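Local coordinates for bacterioferritin (PDB 3BKN), which probably stores iron, oxidising ferrous ions with dioxygen at a dinuclear centre and depositing the ferric mineral inside a hollow shell of 24 haem-binding subunits, at residues P5-L10 and L63-L68; Q24-S29 and E50-A55; S76-Q81 and L91-E96; E99-G104 and E121-D126. All coordinates share one frame; numbering follows the deposited sequence.

Interaction 1 of 4, residues P5-L10 and L63-L68; sequences PDVLKL and LLLDGL
Leu-8 and Leu-65 make most of this contact, which is wholly apolar across the two segments. The CD2 methyl of Leu-8 lies over the base of the Leu-65 side chain, 3.6 Å from Leu-65 CB, and the two side chains cross at a slant. The same methyl rests on Gly-67, with Leu-8 CD2 4.1 Å from Gly-67 CA, where the absence of a side chain lets the leucine come down on the backbone. Val-7 adds a looser touch, its CG1 lying 4.4 Å from Leu-65 CD1. No hydrogen bond crosses between the segments; backbone bonds close the end of helix 38-64. Asp-66 takes a positive phi of 58°, Asp-66 N binds Leu-63 O at 2.9 Å, and Gly-67 N turns back to the carbonyl of Ile-62. Leu-65 also shares a backbone bond with Gly-3, and Val-7 and Leu-65 both reach Ser-116 of helix 114-144. Away from the zinc and haem sites, the contact joins the start of helix 5-34 to the end of helix 38-64 at one end of the ferritin-like bundle, where helix 38-64 finishes in a Schellman motif with Asp-66 as its C-prime residue.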
# COMPACT_ATOMS: atom_id res chain seq x y z
N PRO A 5 -36.37 -26.29 -42.52
CA PRO A 5 -35.78 -25.68 -43.72
C PRO A 5 -36.21 -24.21 -44.02
O PRO A 5 -35.39 -23.46 -44.59
CB PRO A 5 -36.15 -26.67 -44.83
CG PRO A 5 -37.32 -27.48 -44.26
CD PRO A 5 -37.08 -27.56 -42.81
N ASP A 6 -37.44 -23.81 -43.65
CA ASP A 6 -37.91 -22.44 -43.87
C ASP A 6 -37.24 -21.44 -42.93
O ASP A 6 -36.89 -20.33 -43.33
CB ASP A 6 -39.42 -22.39 -43.79
CG ASP A 6 -40.08 -22.97 -45.07
OD1 ASP A 6 -39.60 -22.58 -46.18
OD2 ASP A 6 -41.03 -23.80 -45.00
N VAL A 7 -37.01 -21.85 -41.70
CA VAL A 7 -36.25 -21.07 -40.74
C VAL A 7 -34.82 -20.87 -41.20
O VAL A 7 -34.28 -19.76 -41.06
CB VAL A 7 -36.29 -21.71 -39.33
CG1 VAL A 7 -35.23 -21.11 -38.43
CG2 VAL A 7 -37.70 -21.59 -38.73
N LEU A 8 -34.19 -21.91 -41.76
CA LEU A 8 -32.79 -21.79 -42.19
C LEU A 8 -32.69 -20.92 -43.44
O LEU A 8 -31.76 -20.15 -43.57
CB LEU A 8 -32.12 -23.13 -42.40
CG LEU A 8 -31.96 -24.00 -41.16
CD1 LEU A 8 -31.97 -25.47 -41.54
CD2 LEU A 8 -30.72 -23.65 -40.32
N LYS A 9 -33.67 -21.00 -44.35
CA LYS A 9 -33.78 -20.04 -45.43
C LYS A 9 -33.80 -18.63 -44.89
O LYS A 9 -33.10 -17.76 -45.39
CB LYS A 9 -35.03 -20.24 -46.24
CG LYS A 9 -34.88 -21.21 -47.39
CD LYS A 9 -36.23 -21.34 -48.15
CE LYS A 9 -36.54 -22.79 -48.49
NZ LYS A 9 -37.63 -22.86 -49.50
N LEU A 10 -34.62 -18.40 -43.87
CA LEU A 10 -34.75 -17.06 -43.30
C LEU A 10 -33.44 -16.60 -42.63
O LEU A 10 -32.94 -15.52 -42.89
CB LEU A 10 -35.94 -17.02 -42.34
CG LEU A 10 -36.04 -15.77 -41.48
CD1 LEU A 10 -36.45 -14.51 -42.27
CD2 LEU A 10 -37.05 -16.07 -40.42
N LEU A 63 -25.38 -23.13 -37.91
CA LEU A 63 -24.54 -24.31 -37.73
C LEU A 63 -25.14 -25.30 -36.75
O LEU A 63 -25.20 -26.48 -37.01
CB LEU A 63 -23.14 -23.88 -37.28
CG LEU A 63 -22.35 -23.33 -38.46
CD1 LEU A 63 -21.09 -22.73 -37.95
CD2 LEU A 63 -22.11 -24.43 -39.55
N LEU A 64 -25.62 -24.79 -35.64
CA LEU A 64 -26.28 -25.61 -34.64
C LEU A 64 -27.50 -26.34 -35.25
O LEU A 64 -27.80 -27.47 -34.87
CB LEU A 64 -26.63 -24.73 -33.43
CG LEU A 64 -27.11 -25.43 -32.18
CD1 LEU A 64 -27.22 -24.48 -30.95
CD2 LEU A 64 -28.46 -26.10 -32.52
N LEU A 65 -28.18 -25.73 -36.23
CA LEU A 65 -29.34 -26.36 -36.85
C LEU A 65 -28.94 -27.18 -38.09
O LEU A 65 -29.80 -27.56 -38.89
CB LEU A 65 -30.41 -25.30 -37.16
CG LEU A 65 -31.10 -24.56 -35.99
CD1 LEU A 65 -32.20 -23.56 -36.43
CD2 LEU A 65 -31.66 -25.49 -34.93
N ASP A 66 -27.65 -27.44 -38.23
CA ASP A 66 -27.03 -28.21 -39.33
C ASP A 66 -27.28 -27.67 -40.68
O ASP A 66 -27.43 -28.44 -41.61
CB ASP A 66 -27.46 -29.67 -39.39
CG ASP A 66 -26.88 -30.50 -38.29
OD1 ASP A 66 -25.91 -30.09 -37.61
OD2 ASP A 66 -27.42 -31.59 -38.10
N GLY A 67 -27.36 -26.35 -40.78
CA GLY A 67 -27.53 -25.65 -42.06
C GLY A 67 -26.18 -25.23 -42.59
O GLY A 67 -25.14 -25.49 -41.97
N LEU A 68 -26.21 -24.62 -43.76
CA LEU A 68 -24.99 -24.11 -44.40
C LEU A 68 -25.03 -22.58 -44.44
O LEU A 68 -25.81 -21.99 -45.21
CB LEU A 68 -24.91 -24.62 -45.80
CG LEU A 68 -24.74 -26.12 -45.90
CD1 LEU A 68 -25.82 -26.66 -46.86
CD2 LEU A 68 -23.29 -26.45 -46.34

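Interaction 2 of 4, residues Q24-S29 and E50-A55; sequences QYFLHS and EEMRHA. With ZN (zinc ion), chain M; ZN (zinc ion), chain N; HEM (protoporphyrin IX containing Fe), chain T.
The Phe-26 ring carries a haem methyl over one face: HEM CMB stands 3.5 Å above the ring plane, displaced toward the rim, while Met-52 CE approaches obliquely, 4.4 Å from Phe-26 CD1. The planes of the Tyr-25 ring and the Glu-51 carboxylate are only 14° from parallel, although the side chains cross at a slant. Tyr-25 CE2 meets Glu-51 OE2 at 3.7 Å, and Tyr-25 CD2 touches Glu-51 CG. The His-54 ring has the carbonyl oxygen Glu-50 O over one face, near the rim. Glu-51, bent at its second torsion (chi2 -52°), bridges the two zinc ions: OE1 binds the zinc of chain M at 1.9 Å, and OE2 the zinc of chain N at 2.0 Å. His-54 ND1 binds the chain M zinc, at 2.0 Å. Met-52 turns the other way and places SD 2.4 Å from the haem iron; the other axial sulfur is Met-52 of a neighbouring subunit, so the haem is shared across the dimer. One turn of helix 38-64 serves both the dinuclear zinc site and the haem. Glu-18 and Glu-127 complete the chain M site, and Glu-94, Glu-127 and His-130 the chain N site. Helix 5-34 packs beside helix 38-64, while the Tyr-25 hydroxyl is hydrogen-bonded to Glu-94 OE2 on helix 83-110 and its ring touches His-130 and Leu-134 of helix 114-144.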
# COMPACT_ATOMS: atom_id res chain seq x y z
N GLN A 24 -21.12 -2.19 -45.92
CA GLN A 24 -21.63 -0.85 -46.22
C GLN A 24 -21.20 0.13 -45.15
O GLN A 24 -20.63 1.18 -45.48
CB GLN A 24 -23.13 -0.83 -46.42
CG GLN A 24 -23.58 0.40 -47.23
CD GLN A 24 -25.06 0.30 -47.61
OE1 GLN A 24 -25.43 -0.43 -48.56
NE2 GLN A 24 -25.92 1.03 -46.87
N TYR A 25 -21.47 -0.21 -43.89
CA TYR A 25 -21.02 0.59 -42.75
C TYR A 25 -19.51 0.75 -42.69
O TYR A 25 -19.00 1.87 -42.56
CB TYR A 25 -21.46 -0.04 -41.45
CG TYR A 25 -22.91 0.17 -41.10
CD1 TYR A 25 -23.39 1.46 -40.79
CD2 TYR A 25 -23.78 -0.90 -41.00
CE1 TYR A 25 -24.69 1.67 -40.44
CE2 TYR A 25 -25.10 -0.70 -40.64
CZ TYR A 25 -25.56 0.58 -40.35
OH TYR A 25 -26.89 0.81 -39.96
N PHE A 26 -18.77 -0.34 -42.82
CA PHE A 26 -17.35 -0.22 -42.66
C PHE A 26 -16.78 0.76 -43.65
O PHE A 26 -16.01 1.64 -43.26
CB PHE A 26 -16.59 -1.55 -42.69
CG PHE A 26 -15.15 -1.42 -42.20
CD1 PHE A 26 -14.88 -1.41 -40.82
CD2 PHE A 26 -14.09 -1.24 -43.09
CE1 PHE A 26 -13.59 -1.25 -40.38
CE2 PHE A 26 -12.84 -1.10 -42.64
CZ PHE A 26 -12.59 -1.11 -41.29
N LEU A 27 -17.18 0.64 -44.91
CA LEU A 27 -16.73 1.54 -45.99
C LEU A 27 -17.21 2.96 -45.73
O LEU A 27 -16.44 3.89 -45.91
CB LEU A 27 -17.21 1.08 -47.35
CG LEU A 27 -16.97 1.91 -48.62
CD1 LEU A 27 -15.51 2.03 -48.98
CD2 LEU A 27 -17.70 1.20 -49.75
N HIS A 28 -18.45 3.15 -45.28
CA HIS A 28 -18.91 4.49 -44.95
C HIS A 28 -18.00 5.11 -43.88
O HIS A 28 -17.58 6.27 -44.00
CB HIS A 28 -20.36 4.52 -44.49
CG HIS A 28 -21.35 4.35 -45.59
ND1 HIS A 28 -22.66 3.97 -45.36
CD2 HIS A 28 -21.23 4.51 -46.93
CE1 HIS A 28 -23.31 3.92 -46.51
NE2 HIS A 28 -22.46 4.24 -47.49
N SER A 29 -17.68 4.35 -42.84
CA SER A 29 -16.89 4.92 -41.75
C SER A 29 -15.51 5.33 -42.27
O SER A 29 -15.03 6.40 -41.93
CB SER A 29 -16.78 3.95 -40.55
OG SER A 29 -15.72 3.04 -40.76
N GLU A 50 -21.15 -4.03 -34.76
CA GLU A 50 -22.41 -4.59 -34.33
C GLU A 50 -22.96 -5.50 -35.41
O GLU A 50 -23.51 -6.53 -35.07
CB GLU A 50 -23.43 -3.51 -33.95
CG GLU A 50 -23.93 -3.69 -32.49
CD GLU A 50 -25.21 -2.93 -32.16
OE1 GLU A 50 -25.11 -1.71 -31.83
OE2 GLU A 50 -26.29 -3.57 -32.19
N GLU A 51 -22.80 -5.15 -36.68
CA GLU A 51 -23.21 -6.04 -37.74
C GLU A 51 -22.37 -7.27 -37.79
O GLU A 51 -22.89 -8.35 -38.00
CB GLU A 51 -23.22 -5.37 -39.09
CG GLU A 51 -24.12 -4.22 -39.16
CD GLU A 51 -25.55 -4.48 -38.70
OE1 GLU A 51 -25.93 -5.64 -38.43
OE2 GLU A 51 -26.32 -3.50 -38.59
N MET A 52 -21.06 -7.12 -37.60
CA MET A 52 -20.19 -8.29 -37.53
C MET A 52 -20.66 -9.27 -36.45
O MET A 52 -20.70 -10.48 -36.69
CB MET A 52 -18.75 -7.89 -37.28
CG MET A 52 -18.09 -7.22 -38.44
SD MET A 52 -16.44 -6.58 -38.04
CE MET A 52 -16.48 -5.03 -38.98
N ARG A 53 -21.04 -8.75 -35.28
CA ARG A 53 -21.58 -9.60 -34.23
C ARG A 53 -22.89 -10.29 -34.65
O ARG A 53 -23.06 -11.50 -34.40
CB ARG A 53 -21.69 -8.86 -32.91
CG ARG A 53 -20.33 -8.51 -32.33
CD ARG A 53 -20.41 -7.68 -31.03
NE ARG A 53 -20.70 -6.29 -31.33
CZ ARG A 53 -21.00 -5.37 -30.43
NH1 ARG A 53 -21.03 -5.67 -29.14
NH2 ARG A 53 -21.27 -4.14 -30.83
N HIS A 54 -23.79 -9.57 -35.32
CA HIS A 54 -25.01 -10.16 -35.84
C HIS A 54 -24.73 -11.34 -36.79
O HIS A 54 -25.32 -12.44 -36.64
CB HIS A 54 -25.80 -9.10 -36.56
CG HIS A 54 -26.43 -8.11 -35.66
ND1 HIS A 54 -27.09 -7.00 -36.12
CD2 HIS A 54 -26.46 -8.05 -34.30
CE1 HIS A 54 -27.56 -6.32 -35.09
NE2 HIS A 54 -27.18 -6.93 -33.97
N ALA A 55 -23.85 -11.12 -37.75
CA ALA A 55 -23.42 -12.17 -38.65
C ALA A 55 -22.93 -13.39 -37.85
O ALA A 55 -23.30 -14.52 -38.17
CB ALA A 55 -22.33 -11.67 -39.62
ZN ZN M . -27.65 -6.44 -37.98
ZN ZN N . -28.05 -2.61 -37.99
CHA HEM T . -13.38 -7.36 -35.85
CHB HEM T . -12.80 -5.34 -40.24
CHC HEM T . -15.86 -8.60 -42.07
CHD HEM T . -16.60 -10.55 -37.68
C1A HEM T . -12.87 -6.50 -36.93
C2A HEM T . -11.88 -5.47 -36.68
C3A HEM T . -11.72 -4.87 -37.99
C4A HEM T . -12.64 -5.64 -38.82
CMA HEM T . -10.83 -3.75 -38.41
CAA HEM T . -11.19 -5.12 -35.39
CBA HEM T . -10.82 -6.42 -34.69
CGA HEM T . -9.36 -6.51 -34.33
O1A HEM T . -8.53 -6.79 -35.22
O2A HEM T . -9.03 -6.33 -33.14
C1B HEM T . -13.64 -6.06 -41.19
C2B HEM T . -13.66 -5.71 -42.61
C3B HEM T . -14.58 -6.73 -43.07
C4B HEM T . -14.94 -7.48 -41.98
CMB HEM T . -12.93 -4.63 -43.35
CAB HEM T . -15.03 -6.91 -44.45
CBB HEM T . -16.31 -6.79 -44.75
C1C HEM T . -16.35 -9.49 -41.03
C2C HEM T . -17.28 -10.59 -41.33
C3C HEM T . -17.49 -11.17 -40.03
C4C HEM T . -16.66 -10.36 -39.12
CMC HEM T . -17.90 -11.05 -42.61
CAC HEM T . -18.37 -12.32 -39.79
CBC HEM T . -18.71 -12.62 -38.57
C1D HEM T . -15.78 -9.79 -36.74
C2D HEM T . -15.74 -10.12 -35.33
C3D HEM T . -14.76 -9.15 -34.85
C4D HEM T . -14.39 -8.43 -35.95
CMD HEM T . -16.50 -11.18 -34.60
CAD HEM T . -14.29 -8.95 -33.44
CBD HEM T . -15.51 -8.93 -32.54
CGD HEM T . -15.73 -7.58 -31.91
O1D HEM T . -16.81 -7.00 -32.11
O2D HEM T . -14.82 -7.09 -31.21
NA HEM T . -13.33 -6.60 -38.18
NB HEM T . -14.39 -7.10 -40.83
NC HEM T . -16.00 -9.36 -39.75
ND HEM T . -14.96 -8.80 -37.11
FE HEM T . -14.69 -7.95 -38.96

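Interaction 3 of 4, residues S76-Q81 and L91-E96; sequences SLRVGQ and LAIEYE. With ZN (zinc ion), chain N.
The guanidinium end of Arg-78 overlaps Ala-92, passes beside Ile-93 and reaches Glu-96, one helical turn beyond Ala-92. Its chain runs straight from CG to NE, carrying the guanidinium group along the surface of helix 83-110. Arg-78 NH2 forms a salt bridge with Glu-96 OE2 at 2.9 Å. The oxygen lies at the guanidinium edge, near its plane, but the N-H...O angle of 128° makes the hydrogen bond weak. Arg-78 NH2 is also close to the second carboxylate oxygen, 3.1 Å from Glu-96 OE1. The two side chains approach from opposite directions, and the carboxylate plane stands 82° from that of the guanidinium, a nearly perpendicular meeting rather than a paired, coplanar one. Glu-96 also extends beyond CG (chi2 166°), which carries its carboxylate out toward the arginine. Ile-93 CG2 lies obliquely to the guanidinium, 4.3 Å from Arg-78 NH2. The loop is also tied to helix 5-34, Arg-78 N bonding to Gln-24 OE1. On another side of this helical turn, Glu-94 OE2 binds the chain N zinc at 2.0 Å. Here the long connection between helices 38-64 and 83-110 of the ferritin-like four-helix bundle runs alongside helices 5-34 and 83-110, the second of which supplies a ligand to the dinuclear metal site.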
# COMPACT_ATOMS: atom_id res chain seq x y z
N SER A 76 -26.65 -5.58 -52.99
CA SER A 76 -26.01 -4.40 -53.58
C SER A 76 -25.63 -3.36 -52.56
O SER A 76 -26.49 -2.87 -51.84
CB SER A 76 -26.96 -3.71 -54.52
OG SER A 76 -26.95 -4.42 -55.72
N LEU A 77 -24.36 -3.00 -52.49
CA LEU A 77 -23.96 -1.91 -51.64
C LEU A 77 -24.49 -0.58 -52.16
O LEU A 77 -24.44 -0.33 -53.34
CB LEU A 77 -22.44 -1.85 -51.59
CG LEU A 77 -21.88 -2.96 -50.76
CD1 LEU A 77 -20.45 -3.15 -51.16
CD2 LEU A 77 -21.99 -2.50 -49.35
N ARG A 78 -24.99 0.26 -51.28
CA ARG A 78 -25.28 1.65 -51.63
C ARG A 78 -24.21 2.48 -50.97
O ARG A 78 -24.13 2.57 -49.74
CB ARG A 78 -26.65 2.05 -51.11
CG ARG A 78 -27.68 1.02 -51.44
CD ARG A 78 -29.01 1.24 -50.73
NE ARG A 78 -29.72 -0.04 -50.65
CZ ARG A 78 -31.03 -0.17 -50.56
NH1 ARG A 78 -31.79 0.92 -50.51
NH2 ARG A 78 -31.57 -1.38 -50.51
N VAL A 79 -23.34 3.02 -51.80
CA VAL A 79 -22.18 3.75 -51.30
C VAL A 79 -22.51 5.21 -51.46
O VAL A 79 -22.49 5.71 -52.58
CB VAL A 79 -20.90 3.39 -52.17
CG1 VAL A 79 -19.67 4.14 -51.68
CG2 VAL A 79 -20.67 1.88 -52.18
N GLY A 80 -22.84 5.91 -50.39
CA GLY A 80 -23.21 7.32 -50.54
C GLY A 80 -22.01 8.22 -50.81
O GLY A 80 -20.90 7.93 -50.36
N GLN A 81 -22.21 9.32 -51.55
CA GLN A 81 -21.11 10.27 -51.75
C GLN A 81 -21.21 11.53 -50.87
O GLN A 81 -20.46 12.45 -51.06
CB GLN A 81 -20.90 10.67 -53.23
CG GLN A 81 -20.91 9.53 -54.26
CD GLN A 81 -19.84 8.44 -54.02
OE1 GLN A 81 -18.62 8.71 -53.91
NE2 GLN A 81 -20.30 7.19 -53.95
N LEU A 91 -29.95 3.59 -43.72
CA LEU A 91 -31.35 3.48 -43.34
C LEU A 91 -32.09 2.55 -44.32
O LEU A 91 -32.94 1.78 -43.91
CB LEU A 91 -31.98 4.86 -43.21
CG LEU A 91 -33.42 5.09 -42.82
CD1 LEU A 91 -33.58 4.78 -41.32
CD2 LEU A 91 -33.76 6.51 -43.08
N ALA A 92 -31.74 2.60 -45.60
CA ALA A 92 -32.42 1.75 -46.54
C ALA A 92 -32.24 0.25 -46.23
O ALA A 92 -33.20 -0.50 -46.29
CB ALA A 92 -32.08 2.13 -48.02
N ILE A 93 -31.03 -0.19 -45.86
CA ILE A 93 -30.91 -1.59 -45.48
C ILE A 93 -31.47 -1.98 -44.11
O ILE A 93 -31.88 -3.13 -43.91
CB ILE A 93 -29.53 -2.24 -45.65
CG1 ILE A 93 -28.42 -1.38 -45.12
CG2 ILE A 93 -29.27 -2.65 -47.14
CD1 ILE A 93 -27.10 -2.06 -45.44
N GLU A 94 -31.50 -1.04 -43.16
CA GLU A 94 -32.11 -1.35 -41.89
C GLU A 94 -33.59 -1.58 -42.09
O GLU A 94 -34.14 -2.52 -41.49
CB GLU A 94 -31.82 -0.30 -40.84
CG GLU A 94 -30.35 -0.16 -40.51
CD GLU A 94 -29.79 -1.36 -39.76
OE1 GLU A 94 -30.51 -2.36 -39.49
OE2 GLU A 94 -28.59 -1.32 -39.43
N TYR A 95 -34.23 -0.80 -42.96
CA TYR A 95 -35.65 -0.99 -43.27
C TYR A 95 -35.92 -2.31 -43.95
O TYR A 95 -36.95 -2.93 -43.68
CB TYR A 95 -36.25 0.14 -44.09
CG TYR A 95 -36.76 1.21 -43.20
CD1 TYR A 95 -37.72 0.92 -42.22
CD2 TYR A 95 -36.29 2.51 -43.30
CE1 TYR A 95 -38.22 1.92 -41.35
CE2 TYR A 95 -36.77 3.53 -42.42
CZ TYR A 95 -37.73 3.22 -41.46
OH TYR A 95 -38.20 4.18 -40.61
N GLU A 96 -35.00 -2.76 -44.81
CA GLU A 96 -35.17 -4.08 -45.41
C GLU A 96 -35.11 -5.16 -44.35
O GLU A 96 -35.84 -6.15 -44.45
CB GLU A 96 -34.19 -4.37 -46.53
CG GLU A 96 -34.47 -3.49 -47.71
CD GLU A 96 -33.35 -3.46 -48.74
OE1 GLU A 96 -32.15 -3.60 -48.36
OE2 GLU A 96 -33.72 -3.27 -49.93
ZN ZN N . -28.05 -2.61 -37.99

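Interaction 4 of 4, residues E99-G104 and E121-D126; sequences ERLKPG and EQILAD
Leu-101 packs against Ile-123 and Leu-124 where two helices of the ferritin-like four-helix bundle, 83-110 and 114-144, run side by side in roughly antiparallel directions. Over these short segments the helix axes come within 10.1 Å, with 144° between their N-to-C directions. Leu-101 and Leu-124 have the nearest CA atoms across the contact, 6.7 Å apart. No hydrogen bond links the two segments, and the contact is made by hydrocarbon. Leu-101 CD1 reaches Ile-123 CG2 at 3.9 Å, their side chains slanting across one another; a first torsion of -62° at Leu-101 points this methyl at the isoleucine. Nearer the backbone of the same leucine, Leu-101 CB faces Leu-124 CD1 at 4.4 Å. The other methyl of Leu-124 touches the aliphatic part of Lys-102, CD2 to Lys-102 CG at 4.4 Å, while the lysine chain leads its ammonium group away from the facing helix.

The polar side chains find their partners outside the two segments. Asp-126 OD2 is hydrogen-bonded to NE2 of the zinc ligand His-54, a second-shell link that probably helps to orient the imidazole; Glu-121 OE2 forms salt bridges with Arg-109 of its own chain and Arg-109 of a neighbouring subunit. Ile-123 packs on Glu-18 and His-54, joining this apolar seam to the surroundings of the metal site. At Pro-103 the helix is kinked, because the proline nitrogen has no bond to the preceding turn; the next backbone bond runs from Gly-104 N to Arg-100 O at 3.0 Å.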
# COMPACT_ATOMS: atom_id res chain seq x y z
N GLU A 99 -38.57 -5.35 -42.80
CA GLU A 99 -39.53 -6.01 -43.68
C GLU A 99 -39.39 -7.54 -43.59
O GLU A 99 -40.38 -8.25 -43.60
CB GLU A 99 -39.36 -5.55 -45.14
CG GLU A 99 -39.94 -4.19 -45.49
CD GLU A 99 -39.42 -3.67 -46.85
OE1 GLU A 99 -39.35 -4.46 -47.83
OE2 GLU A 99 -39.09 -2.45 -46.91
N ARG A 100 -38.16 -8.02 -43.47
CA ARG A 100 -37.88 -9.44 -43.43
C ARG A 100 -38.14 -10.05 -42.06
O ARG A 100 -38.81 -11.07 -41.98
CB ARG A 100 -36.45 -9.70 -43.88
CG ARG A 100 -36.05 -11.15 -43.87
CD ARG A 100 -34.51 -11.30 -43.98
NE ARG A 100 -33.95 -10.66 -45.19
CZ ARG A 100 -33.31 -9.50 -45.19
NH1 ARG A 100 -33.12 -8.85 -44.05
NH2 ARG A 100 -32.84 -8.98 -46.33
N LEU A 101 -37.65 -9.42 -40.98
CA LEU A 101 -37.78 -9.97 -39.63
C LEU A 101 -39.15 -9.87 -38.95
O LEU A 101 -39.51 -10.71 -38.08
CB LEU A 101 -36.72 -9.42 -38.71
CG LEU A 101 -35.34 -9.82 -39.24
CD1 LEU A 101 -34.24 -9.42 -38.25
CD2 LEU A 101 -35.29 -11.32 -39.65
N LYS A 102 -39.93 -8.88 -39.35
CA LYS A 102 -41.23 -8.72 -38.77
C LYS A 102 -42.10 -9.96 -39.03
O LYS A 102 -42.53 -10.59 -38.06
CB LYS A 102 -41.88 -7.40 -39.21
CG LYS A 102 -41.40 -6.18 -38.37
CD LYS A 102 -41.93 -4.88 -39.00
CE LYS A 102 -42.98 -4.16 -38.12
NZ LYS A 102 -44.11 -3.65 -38.96
N PRO A 103 -42.30 -10.36 -40.32
CA PRO A 103 -42.96 -11.67 -40.53
C PRO A 103 -42.04 -12.88 -40.19
O PRO A 103 -42.53 -13.93 -39.79
CB PRO A 103 -43.34 -11.66 -42.02
CG PRO A 103 -42.49 -10.60 -42.68
CD PRO A 103 -41.93 -9.69 -41.61
N GLY A 104 -40.72 -12.73 -40.31
CA GLY A 104 -39.76 -13.78 -39.95
C GLY A 104 -39.94 -14.34 -38.55
O GLY A 104 -40.00 -15.56 -38.35
N GLU A 121 -35.50 -11.71 -32.67
CA GLU A 121 -36.11 -10.64 -31.92
C GLU A 121 -35.04 -9.71 -31.37
O GLU A 121 -35.20 -8.50 -31.41
CB GLU A 121 -36.92 -11.23 -30.79
CG GLU A 121 -38.27 -11.73 -31.20
CD GLU A 121 -38.88 -12.57 -30.12
OE1 GLU A 121 -38.40 -12.46 -28.96
OE2 GLU A 121 -39.82 -13.36 -30.41
N GLN A 122 -33.93 -10.28 -30.87
CA GLN A 122 -32.77 -9.48 -30.42
C GLN A 122 -32.15 -8.66 -31.56
O GLN A 122 -31.90 -7.46 -31.40
CB GLN A 122 -31.72 -10.34 -29.69
CG GLN A 122 -31.70 -10.06 -28.14
CD GLN A 122 -31.83 -11.36 -27.31
OE1 GLN A 122 -30.91 -12.19 -27.26
NE2 GLN A 122 -32.98 -11.53 -26.67
N ILE A 123 -31.97 -9.29 -32.72
CA ILE A 123 -31.45 -8.56 -33.83
C ILE A 123 -32.39 -7.41 -34.22
O ILE A 123 -31.94 -6.26 -34.38
CB ILE A 123 -31.04 -9.52 -34.97
CG1 ILE A 123 -29.68 -10.14 -34.62
CG2 ILE A 123 -30.96 -8.80 -36.30
CD1 ILE A 123 -29.46 -11.40 -35.27
N LEU A 124 -33.68 -7.70 -34.32
CA LEU A 124 -34.67 -6.69 -34.68
C LEU A 124 -34.59 -5.48 -33.77
O LEU A 124 -34.54 -4.34 -34.24
CB LEU A 124 -36.10 -7.27 -34.68
CG LEU A 124 -37.27 -6.37 -35.13
CD1 LEU A 124 -37.03 -5.65 -36.45
CD2 LEU A 124 -38.55 -7.15 -35.20
N ALA A 125 -34.54 -5.72 -32.46
CA ALA A 125 -34.42 -4.60 -31.53
C ALA A 125 -33.15 -3.76 -31.81
O ALA A 125 -33.24 -2.53 -31.91
CB ALA A 125 -34.46 -5.09 -30.12
N ASP A 126 -32.00 -4.42 -31.97
CA ASP A 126 -30.78 -3.71 -32.34
C ASP A 126 -31.01 -2.90 -33.64
O ASP A 126 -30.73 -1.72 -33.70
CB ASP A 126 -29.55 -4.63 -32.45
CG ASP A 126 -29.16 -5.32 -31.09
OD1 ASP A 126 -29.81 -5.17 -30.03
OD2 ASP A 126 -28.17 -6.06 -31.09

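Overall arrangement
Interaction 2 is nested within the chain loop closed by interaction 1, and interactions 3 and 4 follow in series. Interactions 1 and 2 both join helices 5-34 and 38-64, with centres about 23 Å apart; interactions 3 and 4 share helix 83-110, with centres about 17 Å apart. The centres of interactions 2 and 3 are about 12 Å apart, and both contribute ligands to the chain N zinc. Interaction 4 meets interaction 2 through Asp-126 and Ile-123, which meet His-54, and interaction 1 through Leu-10, which packs on Arg-100 and Gly-104. Together they run from one end of the four-helix bundle to its dinuclear centre and past it, and interaction 2 continues to the haem between subunits.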